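Local coordinates for TrwG component of type IV secretion system (Bartonella birtlesii, PDB 4JF8), which is a VirB8-family component of a bacterial type IV secretion system, here its soluble NTF2-like domain, and probably takes part in assembling the membrane-spanning secretion channel, at residues T38-G41 with E42-R46; S75-A78 with V79-E82. One frame throughout, in Å; residues are numbered along the deposited sequence.

Interaction 1: T38-G41 with E42-R46; sequences TSYG and EVVDR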
loop_
_atom_site.group_PDB
_atom_site.type_symbol
_atom_site.label_atom_id
_atom_site.label_comp_id
_atom_site.label_asym_id
_atom_site.label_seq_id
_atom_site.Cartn_x
_atom_site.Cartn_y
_atom_site.Cartn_z
ATOM N N THR A 38 18.389 4.763 12.633
ATOM C CA THR A 38 18.310 3.386 13.113
ATOM C C THR A 38 16.858 2.895 13.211
ATOM O O THR A 38 16.548 1.765 12.843
ATOM C CB THR A 38 19.004 3.235 14.487
ATOM O OG1 THR A 38 20.391 3.613 14.381
ATOM C CG2 THR A 38 18.919 1.815 14.987
ATOM N N SER A 39 15.979 3.749 13.713
ATOM C CA SER A 39 14.603 3.381 14.014
ATOM C C SER A 39 13.760 4.631 14.098
ATOM O O SER A 39 14.236 5.696 14.504
ATOM C CB SER A 39 14.557 2.643 15.357
ATOM O OG SER A 39 13.230 2.325 15.763
ATOM N N TYR A 40 12.488 4.495 13.729
ATOM C CA TYR A 40 11.496 5.550 13.961
ATOM C C TYR A 40 10.507 5.135 15.059
ATOM O O TYR A 40 9.420 5.693 15.179
ATOM C CB TYR A 40 10.779 5.914 12.662
ATOM C CG TYR A 40 11.487 6.970 11.859
ATOM C CD1 TYR A 40 11.162 8.300 11.993
ATOM C CD2 TYR A 40 12.486 6.634 10.963
ATOM C CE1 TYR A 40 11.804 9.271 11.239
ATOM C CE2 TYR A 40 13.126 7.583 10.204
ATOM C CZ TYR A 40 12.794 8.904 10.350
ATOM O OH TYR A 40 13.440 9.862 9.597
ATOM N N GLY A 41 10.943 4.191 15.886
ATOM C CA GLY A 41 10.106 3.694 16.967
ATOM C C GLY A 41 9.344 2.456 16.560
ATOM O O GLY A 41 9.279 2.091 15.379
ATOM N N GLU A 42 8.727 1.801 17.520
ATOM C CA GLU A 42 8.147 0.494 17.294
ATOM C C GLU A 42 6.998 0.529 16.295
ATOM O O GLU A 42 6.903 -0.332 15.427
ATOM C CB GLU A 42 7.681 -0.169 18.602
ATOM C CG GLU A 42 7.372 -1.648 18.412
ATOM C CD GLU A 42 7.155 -2.425 19.693
ATOM O OE1 GLU A 42 7.765 -3.514 19.822
ATOM O OE2 GLU A 42 6.346 -1.973 20.526
ATOM N N VAL A 43 6.101 1.494 16.435
ATOM C CA VAL A 43 4.890 1.525 15.606
ATOM C C VAL A 43 5.227 1.810 14.131
ATOM O O VAL A 43 4.710 1.153 13.221
ATOM C CB VAL A 43 3.835 2.505 16.198
ATOM C CG1 VAL A 43 2.650 2.645 15.283
ATOM C CG2 VAL A 43 3.350 2.014 17.551
ATOM N N VAL A 44 6.102 2.771 13.880
ATOM C CA VAL A 44 6.494 3.078 12.512
ATOM C C VAL A 44 7.350 1.962 11.918
ATOM O O VAL A 44 7.132 1.557 10.770
ATOM C CB VAL A 44 7.156 4.461 12.397
ATOM C CG1 VAL A 44 7.777 4.645 11.029
ATOM C CG2 VAL A 44 6.112 5.543 12.705
ATOM N N ASP A 45 8.286 1.410 12.679
ATOM C CA ASP A 45 9.107 0.336 12.147
ATOM C C ASP A 45 8.199 -0.861 11.804
ATOM O O ASP A 45 8.352 -1.496 10.758
ATOM C CB ASP A 45 10.173 -0.119 13.138
ATOM C CG ASP A 45 11.308 0.871 13.320
ATOM O OD1 ASP A 45 11.313 1.979 12.763
ATOM O OD2 ASP A 45 12.232 0.525 14.122
ATOM N N ARG A 46 7.237 -1.177 12.670
ATOM C CA ARG A 46 6.317 -2.288 12.396
ATOM C C ARG A 46 5.511 -2.044 11.122
ATOM O O ARG A 46 5.287 -2.970 10.357
ATOM C CB ARG A 46 5.376 -2.554 13.574
ATOM C CG ARG A 46 6.043 -3.276 14.736
ATOM C CD ARG A 46 5.055 -3.554 15.843
ATOM N NE ARG A 46 5.589 -4.564 16.751
ATOM C CZ ARG A 46 5.233 -4.732 18.020
ATOM N NH1 ARG A 46 4.328 -3.946 18.596
ATOM N NH2 ARG A 46 5.813 -5.694 18.720
HETATM O O HOH W 1 6.972 4.720 15.896
#
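Asp45 reaches back from the first turn of helix 42-57 and takes hold of Ser39 and Tyr40, just ahead of the N-cap. Its OD2 accepts the hydroxyl of Ser39, with OG 2.6 Å from OD2, while its OD1 takes the backbone N-H of Tyr40, with N 2.9 Å from OD1 in a nearly straight bond (166°). Both donors come in on the syn sides of the carboxylate but out of its plane, the hydroxyl more so (33°) than the amide. With CG anti to the carbonyl carbon and beside the backbone N (chi1 -72°), the carboxylate faces the residues ahead of the helix. Ser39 OG has a second role: it accepts from Gly41 N at 3.0 Å, closing an ST turn just ahead of the helix. Gly41 is the N-cap, with backbone angles that call for glycine, and its O receives Asp45 N at 3.0 Å as the first bond of the helix.

The helix belongs to the NTF2-like fold of the VirB8 family, in which helices pack against a curved antiparallel sheet. Two tyrosines of strand 137-147 complete the grip on the buried carboxylate, Tyr145 OH at OD2 and Tyr147 OH at OD1, so each oxygen has two hydrogen-bond partners, which would probably favour the charged form. Tyr147 also meets the Tyr40 ring edge-to-face.

On the flank of the turn, Val44 CG1 lies 3.6 Å from Tyr40 CB, and a water joins Tyr40 O to Val44 N. Farther along, Arg46 NH2 sits 3.1 Å from Glu42 OE1, which lies over a guanidinium face, a salt bridge of charges only; NH2 also donates to Ile110 O. Val43, Val44 and Arg46 pack against Pro161, Leu162 and Leu158 of the second subunit.

Interaction 2: S75-A78 with V79-E82; sequences STAA and VQQE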
loop_
_atom_site.group_PDB
_atom_site.type_symbol
_atom_site.label_atom_id
_atom_site.label_comp_id
_atom_site.label_asym_id
_atom_site.label_seq_id
_atom_site.Cartn_x
_atom_site.Cartn_y
_atom_site.Cartn_z
ATOM N N SER A 75 14.055 -2.133 -0.783
ATOM C CA SER A 75 15.246 -2.980 -0.630
ATOM C C SER A 75 16.491 -2.254 -1.093
ATOM O O SER A 75 16.466 -1.566 -2.106
ATOM C CB SER A 75 15.098 -4.228 -1.493
ATOM O OG SER A 75 13.954 -5.018 -1.133
ATOM N N THR A 76 17.601 -2.435 -0.390
ATOM C CA THR A 76 18.881 -1.974 -0.917
ATOM C C THR A 76 19.180 -2.685 -2.217
ATOM O O THR A 76 18.580 -3.719 -2.530
ATOM C CB THR A 76 20.047 -2.280 0.028
ATOM O OG1 THR A 76 20.142 -3.711 0.163
ATOM C CG2 THR A 76 19.907 -1.570 1.396
ATOM N N ALA A 77 20.136 -2.162 -2.969
ATOM C CA ALA A 77 20.523 -2.778 -4.231
ATOM C C ALA A 77 20.870 -4.262 -4.081
ATOM O O ALA A 77 20.448 -5.095 -4.876
ATOM C CB ALA A 77 21.688 -1.999 -4.833
ATOM N N ALA A 78 21.624 -4.603 -3.050
ATOM C CA ALA A 78 22.015 -5.988 -2.843
ATOM C C ALA A 78 20.811 -6.892 -2.543
ATOM O O ALA A 78 20.718 -8.020 -3.024
ATOM C CB ALA A 78 23.055 -6.127 -1.748
ATOM N N VAL A 79 19.860 -6.365 -1.764
ATOM C CA VAL A 79 18.667 -7.148 -1.442
ATOM C C VAL A 79 17.746 -7.239 -2.674
ATOM O O VAL A 79 17.124 -8.268 -2.927
ATOM C CB VAL A 79 17.975 -6.585 -0.189
ATOM C CG1 VAL A 79 16.644 -7.256 0.075
ATOM C CG2 VAL A 79 18.871 -6.771 1.026
ATOM N N GLN A 80 17.677 -6.163 -3.450
ATOM C CA GLN A 80 16.986 -6.201 -4.744
ATOM C C GLN A 80 17.476 -7.351 -5.592
ATOM O O GLN A 80 16.668 -8.102 -6.151
ATOM C CB GLN A 80 17.216 -4.901 -5.518
ATOM C CG GLN A 80 16.439 -3.710 -5.014
ATOM C CD GLN A 80 16.766 -2.450 -5.772
ATOM O OE1 GLN A 80 17.762 -2.369 -6.498
ATOM N NE2 GLN A 80 15.944 -1.439 -5.586
ATOM N N GLN A 81 18.795 -7.494 -5.719
ATOM C CA GLN A 81 19.328 -8.562 -6.571
ATOM C C GLN A 81 18.905 -9.943 -6.079
ATOM O O GLN A 81 18.573 -10.806 -6.880
ATOM C CB GLN A 81 20.849 -8.463 -6.697
ATOM C CG GLN A 81 21.313 -7.242 -7.498
ATOM C CD GLN A 81 20.895 -7.354 -8.945
ATOM O OE1 GLN A 81 21.210 -8.358 -9.618
ATOM N NE2 GLN A 81 20.162 -6.375 -9.430
ATOM N N GLU A 82 18.879 -10.133 -4.758
ATOM C CA GLU A 82 18.422 -11.399 -4.168
ATOM C C GLU A 82 16.944 -11.643 -4.488
ATOM O O GLU A 82 16.570 -12.736 -4.916
ATOM C CB GLU A 82 18.668 -11.384 -2.673
ATOM C CG GLU A 82 20.138 -11.412 -2.313
ATOM C CD GLU A 82 20.410 -11.180 -0.851
ATOM O OE1 GLU A 82 19.491 -10.796 -0.109
ATOM O OE2 GLU A 82 21.585 -11.362 -0.437
HETATM O O HOH W 2 19.675 -3.822 -8.029
#
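Val79 meets Thr76, the N-cap of helix 77-85, through both backbone and side chain: its N donates to Thr76 OG1 at 3.3 Å, the capping bond, and its CG2 lies 3.4 Å from the same oxygen. The threonine hydroxyl, which also bonds weakly to Val166 O, is placed for this by a chi1 of 62°, between its own N and carbonyl carbon. The other branch of Val79, CG1, rests 3.7 Å from Ser75 CB; Ser75 OG is itself bonded to Tyr52 OH and Thr71 O, and Tyr52 of helix 42-57 also packs on Val79.

Gln80 N gives a straight bond to Thr76 O (2.8 Å, 170°). Its extended side chain runs back along the start of the helix, with CG 3.3 Å from Thr76 O, and NE2 donates to Ala72 O. A water donates to Gln80 OE1 and accepts from Gln81 NE2. Gln81 N bonds to Ala77 O, and its bend at chi2 (-66°) brings the amide to that water. Glu82 N continues the ladder with a longer bond of 3.3 Å to Ala78 O.

The cap thus gives the amide of Val79 a side-chain acceptor, and the glutamine ties the new helix to the end of helix 64-73.

Interactions 1 and 2 are two helix starts in the same NTF2-like domain, one following the other along the chain. Their centres lie 21 Å apart and their nearest atoms about 12 Å, so they do not touch. Helix 42-57 connects them: interaction 1 forms its first turn, while Tyr52 and Arg56 farther along it pack on Val79 in interaction 2. Both also reach the sheet, at strand 137-147 in the first case and, through backbone hydrogen bonds between Thr76 and Val166, at strand 164-173 in the second. Interaction 1 borders the second subunit and a bound ethanediol near Val44, probably from the crystallisation liquor, whereas no other chain of the assembly touches interaction 2.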